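Local structure of probable fumarate reductase Ifc3 (Shewanella frigidimarina, 1QO8) at residues Y311-E316 with I334-D339; D355-H360 with H499-G504. The protein catalyses the reduction of fumarate to succinate in vitro, essentially in one direction, using one FAD and four covalently bound c-type haems per subunit. All coordinates share one frame; numbering follows the deposited sequence.

Contact 1: residues Y311-E316 with I334-D339. With FAD (flavin-adenine dinucleotide), chain G.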
ATOM      1  N   TYR A 311      -8.152   1.982   9.833  1.00 36.21           N
ATOM      2  CA  TYR A 311      -7.117   1.036  10.223  1.00 32.96           C
ATOM      3  C   TYR A 311      -6.111   1.759  11.129  1.00 33.50           C
ATOM      4  O   TYR A 311      -5.065   1.194  11.528  1.00 34.41           O
ATOM      5  CB  TYR A 311      -6.398   0.349   9.076  1.00 32.11           C
ATOM      6  CG  TYR A 311      -5.606   1.113   8.035  1.00 33.38           C
ATOM      7  CD1 TYR A 311      -4.259   1.434   8.328  1.00 34.83           C
ATOM      8  CD2 TYR A 311      -6.107   1.555   6.834  1.00 33.16           C
ATOM      9  CE1 TYR A 311      -3.487   2.180   7.454  1.00 34.48           C
ATOM     10  CE2 TYR A 311      -5.315   2.246   5.910  1.00 34.25           C
ATOM     11  CZ  TYR A 311      -3.998   2.546   6.237  1.00 34.14           C
ATOM     12  OH  TYR A 311      -3.164   3.210   5.372  1.00 34.61           O
ATOM     13  N   GLY A 312      -6.562   2.842  11.804  1.00 36.09           N
ATOM     14  CA  GLY A 312      -5.515   3.636  12.526  1.00 36.46           C
ATOM     15  C   GLY A 312      -5.011   2.973  13.745  1.00 39.69           C
ATOM     16  O   GLY A 312      -3.921   3.369  14.231  1.00 42.36           O
ATOM     17  N   MET A 313      -5.678   1.949  14.333  1.00 36.47           N
ATOM     18  CA  MET A 313      -5.090   1.276  15.502  1.00 34.96           C
ATOM     19  C   MET A 313      -4.436  -0.051  15.114  1.00 37.71           C
ATOM     20  O   MET A 313      -3.921  -0.818  15.943  1.00 37.34           O
ATOM     21  CB  MET A 313      -6.210   0.956  16.516  1.00 38.20           C
ATOM     22  CG  MET A 313      -6.974   2.249  16.922  1.00 38.47           C
ATOM     23  SD  MET A 313      -5.915   3.071  18.121  1.00 38.62           S
ATOM     24  CE  MET A 313      -6.056   2.233  19.686  1.00 38.37           C
ATOM     25  N   ASN A 314      -4.319  -0.305  13.806  1.00 38.31           N
ATOM     26  CA  ASN A 314      -3.590  -1.555  13.433  1.00 39.38           C
ATOM     27  C   ASN A 314      -2.154  -1.117  13.260  1.00 39.25           C
ATOM     28  O   ASN A 314      -1.769  -0.491  12.259  1.00 37.78           O
ATOM     29  CB  ASN A 314      -4.204  -2.103  12.097  1.00 37.00           C
ATOM     30  CG  ASN A 314      -3.629  -3.488  11.759  1.00 40.23           C
ATOM     31  OD1 ASN A 314      -4.346  -4.490  11.506  1.00 40.60           O
ATOM     32  ND2 ASN A 314      -2.328  -3.580  11.874  1.00 33.04           N
ATOM     33  N   LYS A 315      -1.298  -1.452  14.191  1.00 40.47           N
ATOM     34  CA  LYS A 315       0.106  -1.125  14.213  1.00 41.48           C
ATOM     35  C   LYS A 315       0.936  -1.713  13.055  1.00 41.88           C
ATOM     36  O   LYS A 315       1.906  -1.046  12.617  1.00 40.62           O
ATOM     37  CB  LYS A 315       0.711  -1.643  15.537  1.00 43.98           C
ATOM     38  CG  LYS A 315       0.236  -0.663  16.701  1.00 46.96           C
ATOM     39  CD  LYS A 315       0.925  -1.181  17.965  1.00 50.80           C
ATOM     40  CE  LYS A 315       0.930  -0.214  19.134  1.00 56.57           C
ATOM     41  NZ  LYS A 315      -0.355  -0.212  19.890  1.00 60.92           N
ATOM     42  N   GLU A 316       0.571  -2.899  12.603  1.00 39.34           N
ATOM     43  CA  GLU A 316       1.339  -3.503  11.490  1.00 42.77           C
ATOM     44  C   GLU A 316       0.966  -2.805  10.199  1.00 38.67           C
ATOM     45  O   GLU A 316       1.866  -2.504   9.402  1.00 38.48           O
ATOM     46  CB  GLU A 316       1.014  -5.029  11.350  1.00 44.90           C
ATOM     47  CG  GLU A 316       1.651  -5.505  10.042  1.00 53.42           C
ATOM     48  CD  GLU A 316       1.587  -6.975   9.688  1.00 56.84           C
ATOM     49  OE1 GLU A 316       1.419  -7.784  10.620  1.00 58.45           O
ATOM     50  OE2 GLU A 316       1.710  -7.275   8.481  1.00 59.69           O
ATOM     51  N   ILE A 334     -10.492   1.500  19.898  1.00 39.86           N
ATOM     52  CA  ILE A 334      -9.716   0.314  19.719  1.00 41.69           C
ATOM     53  C   ILE A 334     -10.354  -0.692  18.721  1.00 40.32           C
ATOM     54  O   ILE A 334      -9.631  -1.534  18.205  1.00 38.57           O
ATOM     55  CB  ILE A 334      -9.475  -0.439  21.054  1.00 44.22           C
ATOM     56  CG1 ILE A 334     -10.843  -0.831  21.639  1.00 44.28           C
ATOM     57  CG2 ILE A 334      -8.674   0.502  21.994  1.00 44.98           C
ATOM     58  CD1 ILE A 334     -10.729  -1.757  22.834  1.00 46.37           C
ATOM     59  N   THR A 335     -11.496  -0.437  18.148  1.00 39.12           N
ATOM     60  CA  THR A 335     -12.123  -1.202  17.100  1.00 39.48           C
ATOM     61  C   THR A 335     -11.520  -0.993  15.717  1.00 40.02           C
ATOM     62  O   THR A 335     -11.742  -1.835  14.819  1.00 37.05           O
ATOM     63  CB  THR A 335     -13.624  -0.802  16.998  1.00 38.77           C
ATOM     64  OG1 THR A 335     -13.635   0.595  16.748  1.00 36.22           O
ATOM     65  CG2 THR A 335     -14.370  -1.157  18.272  1.00 39.36           C
ATOM     66  N   ALA A 336     -10.581   0.006  15.548  1.00 37.07           N
ATOM     67  CA  ALA A 336     -10.293   0.461  14.189  1.00 37.89           C
ATOM     68  C   ALA A 336      -8.996  -0.217  13.720  1.00 38.75           C
ATOM     69  O   ALA A 336      -7.975   0.438  13.496  1.00 35.47           O
ATOM     70  CB  ALA A 336     -10.154   2.001  14.022  1.00 37.43           C
ATOM     71  N   THR A 337      -9.122  -1.534  13.422  1.00 37.30           N
ATOM     72  CA  THR A 337      -7.990  -2.370  13.167  1.00 34.89           C
ATOM     73  C   THR A 337      -7.873  -2.829  11.711  1.00 37.35           C
ATOM     74  O   THR A 337      -7.023  -3.715  11.495  1.00 39.28           O
ATOM     75  CB  THR A 337      -7.771  -3.502  14.155  1.00 38.69           C
ATOM     76  OG1 THR A 337      -8.857  -4.431  14.092  1.00 37.21           O
ATOM     77  CG2 THR A 337      -7.544  -2.882  15.588  1.00 38.19           C
ATOM     78  N   GLY A 338      -8.635  -2.201  10.827  1.00 35.49           N
ATOM     79  CA  GLY A 338      -8.388  -2.389   9.382  1.00 35.22           C
ATOM     80  C   GLY A 338      -8.938  -3.760   8.877  1.00 41.39           C
ATOM     81  O   GLY A 338      -8.603  -4.134   7.737  1.00 35.50           O
ATOM     82  N   ASP A 339      -9.835  -4.417   9.652  1.00 37.55           N
ATOM     83  CA  ASP A 339     -10.182  -5.792   9.317  1.00 40.60           C
ATOM     84  C   ASP A 339     -10.805  -5.831   7.931  1.00 40.39           C
ATOM     85  O   ASP A 339     -10.678  -6.806   7.164  1.00 43.31           O
ATOM     86  CB  ASP A 339     -11.209  -6.353  10.316  1.00 38.45           C
ATOM     87  CG  ASP A 339     -10.721  -6.591  11.695  1.00 39.25           C
ATOM     88  OD1 ASP A 339      -9.494  -6.611  11.937  1.00 40.76           O
ATOM     89  OD2 ASP A 339     -11.533  -6.825  12.631  1.00 40.95           O
TER
HETATM   90  PA  FAD G 605     -16.680   3.254  12.652  1.00 37.10           P
HETATM   91  O1A FAD G 605     -17.607   4.240  13.294  1.00 36.29           O
HETATM   92  O2A FAD G 605     -15.443   3.030  13.158  1.00 34.89           O
HETATM   93  O5B FAD G 605     -17.354   1.893  13.054  1.00 38.68           O
HETATM   94  C5B FAD G 605     -16.924   0.581  12.500  1.00 37.74           C
HETATM   95  C4B FAD G 605     -17.685  -0.573  13.326  1.00 37.13           C
HETATM   96  O4B FAD G 605     -17.180  -1.842  12.681  1.00 36.70           O
HETATM   97  C3B FAD G 605     -17.138  -0.679  14.787  1.00 36.57           C
HETATM   98  O3B FAD G 605     -17.989  -0.512  15.831  1.00 34.67           O
HETATM   99  C2B FAD G 605     -16.130  -1.885  14.758  1.00 37.21           C
HETATM  100  O2B FAD G 605     -16.024  -2.625  16.000  1.00 40.43           O
HETATM  101  C1B FAD G 605     -16.840  -2.761  13.795  1.00 36.52           C
HETATM  102  N9A FAD G 605     -15.957  -3.732  13.136  1.00 40.56           N
HETATM  103  C8A FAD G 605     -14.656  -3.569  12.730  1.00 37.92           C
HETATM  104  N7A FAD G 605     -14.132  -4.679  12.287  1.00 38.16           N
HETATM  105  C5A FAD G 605     -15.133  -5.640  12.396  1.00 37.60           C
HETATM  106  C6A FAD G 605     -15.162  -7.081  12.158  1.00 38.01           C
HETATM  107  N6A FAD G 605     -14.151  -7.766  11.699  1.00 38.15           N
HETATM  108  N1A FAD G 605     -16.369  -7.659  12.378  1.00 37.75           N
HETATM  109  C2A FAD G 605     -17.439  -7.001  12.940  1.00 39.56           C
HETATM  110  N3A FAD G 605     -17.488  -5.677  13.209  1.00 38.68           N
HETATM  111  C4A FAD G 605     -16.296  -5.080  12.938  1.00 38.96           C
HETATM  112  N1  FAD G 605     -15.223  13.017  11.033  1.00 45.98           N
HETATM  113  C2  FAD G 605     -16.073  13.947  10.689  1.00 47.89           C
HETATM  114  O2  FAD G 605     -16.509  14.175   9.609  1.00 45.75           O
HETATM  115  N3  FAD G 605     -16.624  14.866  11.633  1.00 52.54           N
HETATM  116  C4  FAD G 605     -16.204  14.694  12.948  1.00 53.17           C
HETATM  117  O4  FAD G 605     -16.587  15.458  13.788  1.00 56.32           O
HETATM  118  C4X FAD G 605     -15.204  13.685  13.290  1.00 48.56           C
HETATM  119  N5  FAD G 605     -14.760  13.576  14.552  1.00 46.53           N
HETATM  120  C5X FAD G 605     -13.895  12.595  14.902  1.00 44.72           C
HETATM  121  C6  FAD G 605     -13.485  12.528  16.241  1.00 43.24           C
HETATM  122  C7  FAD G 605     -12.614  11.540  16.630  1.00 45.29           C
HETATM  123  C7M FAD G 605     -12.131  11.397  18.038  1.00 43.57           C
HETATM  124  C8  FAD G 605     -12.184  10.576  15.647  1.00 44.00           C
HETATM  125  C8M FAD G 605     -11.292   9.451  16.075  1.00 44.80           C
HETATM  126  C9  FAD G 605     -12.608  10.621  14.344  1.00 40.94           C
HETATM  127  C9A FAD G 605     -13.465  11.613  13.928  1.00 42.13           C
HETATM  128  N10 FAD G 605     -13.942  11.783  12.613  1.00 41.14           N
HETATM  129  C10 FAD G 605     -14.780  12.773  12.270  1.00 44.56           C
HETATM  130  C1' FAD G 605     -13.861  10.643  11.645  1.00 43.11           C
HETATM  131  C2' FAD G 605     -15.253   9.931  11.550  1.00 41.42           C
HETATM  132  O2' FAD G 605     -15.671   9.937  12.956  1.00 42.40           O
HETATM  133  C3' FAD G 605     -14.932   8.445  11.255  1.00 39.59           C
HETATM  134  O3' FAD G 605     -14.217   8.316  10.020  1.00 42.08           O
HETATM  135  C4' FAD G 605     -16.277   7.782  10.805  1.00 41.19           C
HETATM  136  O4' FAD G 605     -17.094   7.811  12.014  1.00 37.41           O
HETATM  137  C5' FAD G 605     -15.934   6.279  10.506  1.00 36.37           C
HETATM  138  O5' FAD G 605     -17.342   5.602  10.475  1.00 41.82           O
HETATM  139  P   FAD G 605     -17.533   4.128  10.069  1.00 38.53           P
HETATM  140  O1P FAD G 605     -19.028   3.914  10.131  1.00 38.39           O
HETATM  141  O2P FAD G 605     -16.837   4.022   8.866  1.00 38.75           O
HETATM  142  O3P FAD G 605     -16.736   3.408  11.041  1.00 35.93           O
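Met313 N donates to Ala336 O over 2.9 Å, a backbone hydrogen bond between the two segments, with the donor tilted 26° from the carbonyl plane. The side chain of Met313 then runs beside the same residue: CG sits 4.3 Å from Ala336 CB, and the chain, bent at chi2 and chi3, carries CE to within 3.9 Å of Ile334 CG2. Met313 belongs to a type I turn from Tyr311 to Asn314, which leads into the helix 315-321 with Asn314 as N-cap; across from it, Ala336 centres an inverse gamma turn and Gly338 is the N-cap of the helix 339-346. Tyr311 has its CG wedged between backbone N and carbonyl carbon (chi1 61°), which sends the ring away from Gly338, toward the Ile354 carbonyl that its OH bonds, while CB stays 3.4 Å from CA of Gly338, a residue with no side chain. At the start of the helix 339-346, Asp339 points its CB away from the turn and takes a hydrogen bond from the adenine, FAD N6A to OD2, at 2.9 Å. Its OD1 is met from above the carboxylate plane by Thr337 OG1, and salt bridges to Arg272 and Lys152 further hold the carboxylate.

Contact 2: residues D355-H360 with H499-G504. With FAD (flavin-adenine dinucleotide), chain G.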
ATOM      1  N   ASP A 355      -2.536   3.846   1.350  1.00 39.91           N
ATOM      2  CA  ASP A 355      -1.526   4.151   2.371  1.00 39.26           C
ATOM      3  C   ASP A 355      -1.693   5.566   2.950  1.00 36.92           C
ATOM      4  O   ASP A 355      -0.868   5.914   3.808  1.00 36.74           O
ATOM      5  CB  ASP A 355      -0.125   3.899   1.845  1.00 40.27           C
ATOM      6  CG  ASP A 355       0.345   4.592   0.591  1.00 41.54           C
ATOM      7  OD1 ASP A 355      -0.498   4.892  -0.273  1.00 41.94           O
ATOM      8  OD2 ASP A 355       1.562   4.842   0.492  1.00 42.57           O
ATOM      9  N   TRP A 356      -2.755   6.281   2.703  1.00 37.18           N
ATOM     10  CA  TRP A 356      -2.873   7.710   3.056  1.00 42.14           C
ATOM     11  C   TRP A 356      -3.510   7.841   4.457  1.00 42.26           C
ATOM     12  O   TRP A 356      -4.633   7.332   4.616  1.00 42.47           O
ATOM     13  CB  TRP A 356      -3.584   8.574   1.983  1.00 39.50           C
ATOM     14  CG  TRP A 356      -2.557   8.853   0.911  1.00 42.85           C
ATOM     15  CD1 TRP A 356      -2.331   8.126  -0.225  1.00 44.69           C
ATOM     16  CD2 TRP A 356      -1.586   9.896   0.908  1.00 42.79           C
ATOM     17  NE1 TRP A 356      -1.281   8.641  -0.951  1.00 43.04           N
ATOM     18  CE2 TRP A 356      -0.800   9.721  -0.259  1.00 44.77           C
ATOM     19  CE3 TRP A 356      -1.285  10.921   1.805  1.00 41.40           C
ATOM     20  CZ2 TRP A 356       0.278  10.565  -0.553  1.00 44.19           C
ATOM     21  CZ3 TRP A 356      -0.198  11.739   1.519  1.00 42.86           C
ATOM     22  CH2 TRP A 356       0.526  11.584   0.327  1.00 42.55           C
ATOM     23  N   VAL A 357      -2.688   8.210   5.430  1.00 39.67           N
ATOM     24  CA  VAL A 357      -3.045   8.283   6.842  1.00 40.68           C
ATOM     25  C   VAL A 357      -2.882   9.722   7.396  1.00 41.74           C
ATOM     26  O   VAL A 357      -1.934  10.503   7.183  1.00 42.30           O
ATOM     27  CB  VAL A 357      -2.214   7.296   7.670  1.00 38.71           C
ATOM     28  CG1 VAL A 357      -2.551   7.311   9.170  1.00 35.15           C
ATOM     29  CG2 VAL A 357      -2.363   5.877   7.069  1.00 33.85           C
ATOM     30  N   GLN A 358      -4.033  10.167   7.936  1.00 42.05           N
ATOM     31  CA  GLN A 358      -4.120  11.516   8.531  1.00 41.86           C
ATOM     32  C   GLN A 358      -3.901  11.370  10.030  1.00 42.68           C
ATOM     33  O   GLN A 358      -4.419  10.466  10.701  1.00 39.12           O
ATOM     34  CB  GLN A 358      -5.391  12.239   8.236  1.00 43.44           C
ATOM     35  CG  GLN A 358      -5.580  13.547   9.060  1.00 45.00           C
ATOM     36  CD  GLN A 358      -7.018  13.924   8.780  1.00 44.33           C
ATOM     37  OE1 GLN A 358      -7.930  13.389   9.387  1.00 44.53           O
ATOM     38  NE2 GLN A 358      -7.194  14.810   7.814  1.00 43.67           N
ATOM     39  N   ALA A 359      -3.110  12.348  10.492  1.00 38.96           N
ATOM     40  CA  ALA A 359      -2.830  12.378  11.936  1.00 38.60           C
ATOM     41  C   ALA A 359      -3.210  13.704  12.576  1.00 39.68           C
ATOM     42  O   ALA A 359      -3.237  14.698  11.891  1.00 39.95           O
ATOM     43  CB  ALA A 359      -1.317  12.258  12.147  1.00 36.70           C
ATOM     44  N   HIS A 360      -3.085  13.784  13.890  1.00 40.75           N
ATOM     45  CA  HIS A 360      -3.367  15.045  14.590  1.00 40.00           C
ATOM     46  C   HIS A 360      -2.133  15.280  15.423  1.00 36.48           C
ATOM     47  O   HIS A 360      -1.621  14.390  16.060  1.00 38.76           O
ATOM     48  CB  HIS A 360      -4.677  14.920  15.384  1.00 40.89           C
ATOM     49  CG  HIS A 360      -4.957  16.161  16.175  1.00 40.30           C
ATOM     50  ND1 HIS A 360      -5.941  17.061  15.868  1.00 42.34           N
ATOM     51  CD2 HIS A 360      -4.369  16.633  17.305  1.00 38.18           C
ATOM     52  CE1 HIS A 360      -5.938  18.061  16.740  1.00 39.63           C
ATOM     53  NE2 HIS A 360      -5.040  17.764  17.631  1.00 39.07           N
ATOM     54  N   HIS A 499      -5.379   9.447  13.350  1.00 32.16           N
ATOM     55  CA  HIS A 499      -6.712   9.916  13.473  1.00 35.34           C
ATOM     56  C   HIS A 499      -7.579   9.386  12.379  1.00 38.50           C
ATOM     57  O   HIS A 499      -8.729   9.126  12.758  1.00 39.15           O
ATOM     58  CB  HIS A 499      -6.630  11.514  13.369  1.00 38.38           C
ATOM     59  CG  HIS A 499      -7.992  12.096  13.587  1.00 39.07           C
ATOM     60  ND1 HIS A 499      -8.513  12.040  14.869  1.00 41.50           N
ATOM     61  CD2 HIS A 499      -8.897  12.720  12.824  1.00 38.62           C
ATOM     62  CE1 HIS A 499      -9.744  12.605  14.878  1.00 40.53           C
ATOM     63  NE2 HIS A 499     -10.003  12.961  13.643  1.00 40.00           N
ATOM     64  N   HIS A 500      -7.177   9.240  11.122  1.00 37.27           N
ATOM     65  CA  HIS A 500      -8.251   8.847  10.181  1.00 34.99           C
ATOM     66  C   HIS A 500      -7.440   8.172   9.072  1.00 39.34           C
ATOM     67  O   HIS A 500      -6.396   8.696   8.681  1.00 36.44           O
ATOM     68  CB  HIS A 500      -9.036  10.001   9.631  1.00 35.84           C
ATOM     69  CG  HIS A 500     -10.141   9.614   8.663  1.00 37.52           C
ATOM     70  ND1 HIS A 500     -11.384   9.313   9.053  1.00 34.84           N
ATOM     71  CD2 HIS A 500     -10.081   9.467   7.271  1.00 37.50           C
ATOM     72  CE1 HIS A 500     -12.169   9.053   7.976  1.00 37.54           C
ATOM     73  NE2 HIS A 500     -11.396   9.077   6.909  1.00 38.70           N
ATOM     74  N   THR A 501      -7.888   7.036   8.527  1.00 37.23           N
ATOM     75  CA  THR A 501      -7.222   6.519   7.339  1.00 36.27           C
ATOM     76  C   THR A 501      -8.052   6.717   6.100  1.00 35.15           C
ATOM     77  O   THR A 501      -9.003   5.972   5.899  1.00 37.13           O
ATOM     78  CB  THR A 501      -6.914   5.002   7.544  1.00 37.19           C
ATOM     79  OG1 THR A 501      -8.117   4.291   7.855  1.00 38.09           O
ATOM     80  CG2 THR A 501      -6.043   4.877   8.761  1.00 34.12           C
ATOM     81  N   MET A 502      -7.760   7.727   5.289  1.00 33.66           N
ATOM     82  CA  MET A 502      -8.465   8.036   4.088  1.00 36.17           C
ATOM     83  C   MET A 502      -8.386   6.870   3.094  1.00 34.42           C
ATOM     84  O   MET A 502      -9.347   6.788   2.306  1.00 40.24           O
ATOM     85  CB  MET A 502      -7.827   9.209   3.241  1.00 38.23           C
ATOM     86  CG  MET A 502      -7.960  10.630   3.870  1.00 39.37           C
ATOM     87  SD  MET A 502      -7.085  11.018   5.391  1.00 37.33           S
ATOM     88  CE  MET A 502      -5.353  11.025   4.931  1.00 34.73           C
ATOM     89  N   GLY A 503      -7.310   6.107   3.030  1.00 35.26           N
ATOM     90  CA  GLY A 503      -7.271   5.073   2.031  1.00 39.65           C
ATOM     91  C   GLY A 503      -8.132   3.877   2.478  1.00 40.12           C
ATOM     92  O   GLY A 503      -8.492   3.782   3.683  1.00 39.29           O
ATOM     93  N   GLY A 504      -8.470   3.027   1.534  1.00 38.16           N
ATOM     94  CA  GLY A 504      -9.204   1.810   1.936  1.00 39.70           C
ATOM     95  C   GLY A 504      -9.555   1.032   0.647  1.00 40.55           C
ATOM     96  O   GLY A 504      -8.930   1.211  -0.382  1.00 39.76           O
TER
HETATM   97  PA  FAD G 605     -16.680   3.254  12.652  1.00 37.10           P
HETATM   98  O1A FAD G 605     -17.607   4.240  13.294  1.00 36.29           O
HETATM   99  O2A FAD G 605     -15.443   3.030  13.158  1.00 34.89           O
HETATM  100  O5B FAD G 605     -17.354   1.893  13.054  1.00 38.68           O
HETATM  101  C5B FAD G 605     -16.924   0.581  12.500  1.00 37.74           C
HETATM  102  C4B FAD G 605     -17.685  -0.573  13.326  1.00 37.13           C
HETATM  103  O4B FAD G 605     -17.180  -1.842  12.681  1.00 36.70           O
HETATM  104  C3B FAD G 605     -17.138  -0.679  14.787  1.00 36.57           C
HETATM  105  O3B FAD G 605     -17.989  -0.512  15.831  1.00 34.67           O
HETATM  106  C2B FAD G 605     -16.130  -1.885  14.758  1.00 37.21           C
HETATM  107  O2B FAD G 605     -16.024  -2.625  16.000  1.00 40.43           O
HETATM  108  C1B FAD G 605     -16.840  -2.761  13.795  1.00 36.52           C
HETATM  109  N9A FAD G 605     -15.957  -3.732  13.136  1.00 40.56           N
HETATM  110  C8A FAD G 605     -14.656  -3.569  12.730  1.00 37.92           C
HETATM  111  N7A FAD G 605     -14.132  -4.679  12.287  1.00 38.16           N
HETATM  112  C5A FAD G 605     -15.133  -5.640  12.396  1.00 37.60           C
HETATM  113  C6A FAD G 605     -15.162  -7.081  12.158  1.00 38.01           C
HETATM  114  N6A FAD G 605     -14.151  -7.766  11.699  1.00 38.15           N
HETATM  115  N1A FAD G 605     -16.369  -7.659  12.378  1.00 37.75           N
HETATM  116  C2A FAD G 605     -17.439  -7.001  12.940  1.00 39.56           C
HETATM  117  N3A FAD G 605     -17.488  -5.677  13.209  1.00 38.68           N
HETATM  118  C4A FAD G 605     -16.296  -5.080  12.938  1.00 38.96           C
HETATM  119  N1  FAD G 605     -15.223  13.017  11.033  1.00 45.98           N
HETATM  120  C2  FAD G 605     -16.073  13.947  10.689  1.00 47.89           C
HETATM  121  O2  FAD G 605     -16.509  14.175   9.609  1.00 45.75           O
HETATM  122  N3  FAD G 605     -16.624  14.866  11.633  1.00 52.54           N
HETATM  123  C4  FAD G 605     -16.204  14.694  12.948  1.00 53.17           C
HETATM  124  O4  FAD G 605     -16.587  15.458  13.788  1.00 56.32           O
HETATM  125  C4X FAD G 605     -15.204  13.685  13.290  1.00 48.56           C
HETATM  126  N5  FAD G 605     -14.760  13.576  14.552  1.00 46.53           N
HETATM  127  C5X FAD G 605     -13.895  12.595  14.902  1.00 44.72           C
HETATM  128  C6  FAD G 605     -13.485  12.528  16.241  1.00 43.24           C
HETATM  129  C7  FAD G 605     -12.614  11.540  16.630  1.00 45.29           C
HETATM  130  C7M FAD G 605     -12.131  11.397  18.038  1.00 43.57           C
HETATM  131  C8  FAD G 605     -12.184  10.576  15.647  1.00 44.00           C
HETATM  132  C8M FAD G 605     -11.292   9.451  16.075  1.00 44.80           C
HETATM  133  C9  FAD G 605     -12.608  10.621  14.344  1.00 40.94           C
HETATM  134  C9A FAD G 605     -13.465  11.613  13.928  1.00 42.13           C
HETATM  135  N10 FAD G 605     -13.942  11.783  12.613  1.00 41.14           N
HETATM  136  C10 FAD G 605     -14.780  12.773  12.270  1.00 44.56           C
HETATM  137  C1' FAD G 605     -13.861  10.643  11.645  1.00 43.11           C
HETATM  138  C2' FAD G 605     -15.253   9.931  11.550  1.00 41.42           C
HETATM  139  O2' FAD G 605     -15.671   9.937  12.956  1.00 42.40           O
HETATM  140  C3' FAD G 605     -14.932   8.445  11.255  1.00 39.59           C
HETATM  141  O3' FAD G 605     -14.217   8.316  10.020  1.00 42.08           O
HETATM  142  C4' FAD G 605     -16.277   7.782  10.805  1.00 41.19           C
HETATM  143  O4' FAD G 605     -17.094   7.811  12.014  1.00 37.41           O
HETATM  144  C5' FAD G 605     -15.934   6.279  10.506  1.00 36.37           C
HETATM  145  O5' FAD G 605     -17.342   5.602  10.475  1.00 41.82           O
HETATM  146  P   FAD G 605     -17.533   4.128  10.069  1.00 38.53           P
HETATM  147  O1P FAD G 605     -19.028   3.914  10.131  1.00 38.39           O
HETATM  148  O2P FAD G 605     -16.837   4.022   8.866  1.00 38.75           O
HETATM  149  O3P FAD G 605     -16.736   3.408  11.041  1.00 35.93           O
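Gln358 pairs with two successive residues of the opposite strand: its O accepts from His499 N and His500 N, both at 3.0 Å, the first in the carbonyl plane and the second tilted 31° from it. Its N donates to His500 O, almost in line with that carbonyl. From this backbone, held by three hydrogen bonds, the Gln358 side chain reaches out extended, CG anti to the backbone N (chi1 170°). CB rests against Met502, 3.5 Å from both SD and CE, because the methionine bends at chi2 and chi3 and folds its methyl back over the strand. At the tip, OE1 lies 3.6 Å from His500 CB and equally near CD2 of His499, which it meets at the ring edge, the amide and ring planes 35° apart; NE2 turns to Asn538 OD1 and Arg539 O. The His499 ring in turn brings CE1 to 3.3 Å from FAD C8, at the dimethylbenzene end of the flavin, and its ND1 is tied to Ser331. With an alanine in place of His499, the flank of the isoalloxazine is likely to lose its packing partner and the Ser331 hydroxyl its bond to ND1. His500 presents its ring edge to the ribityl chain, with CE1 3.0 Å from FAD O3'. Two residues facing one across antiparallel strands make a classic beta bulge, here set against the flavin in a probable dicarboxylate site, where His499 probably binds fumarate and succinate and His360 succinate, as in related fumarate reductases.

How the contacts relate
Contacts 1 and 2 have centres about 11 Å apart and meet through Tyr311 and Thr501. Tyr311 N probably hydrogen-bonds to Thr501 OG1 at 3.0 Å, tying the start of the turn to segment 499-504. The tyrosine hydroxyl also packs on segment 355-360, with OH 3.3 Å from Val357 CG2 and 3.5 Å from Asp355 CA. The two contacts therefore share a seam while holding different parts of one FAD: contact 1 binds the adenine through Asp339, and contact 2 lines the isoalloxazine and ribityl chain with His499 and His500. Contact 2 itself contributes His360 and His499 to the probable substrate site, whereas in contact 1 the side chain of Ile334 lies about 7 Å from a haem.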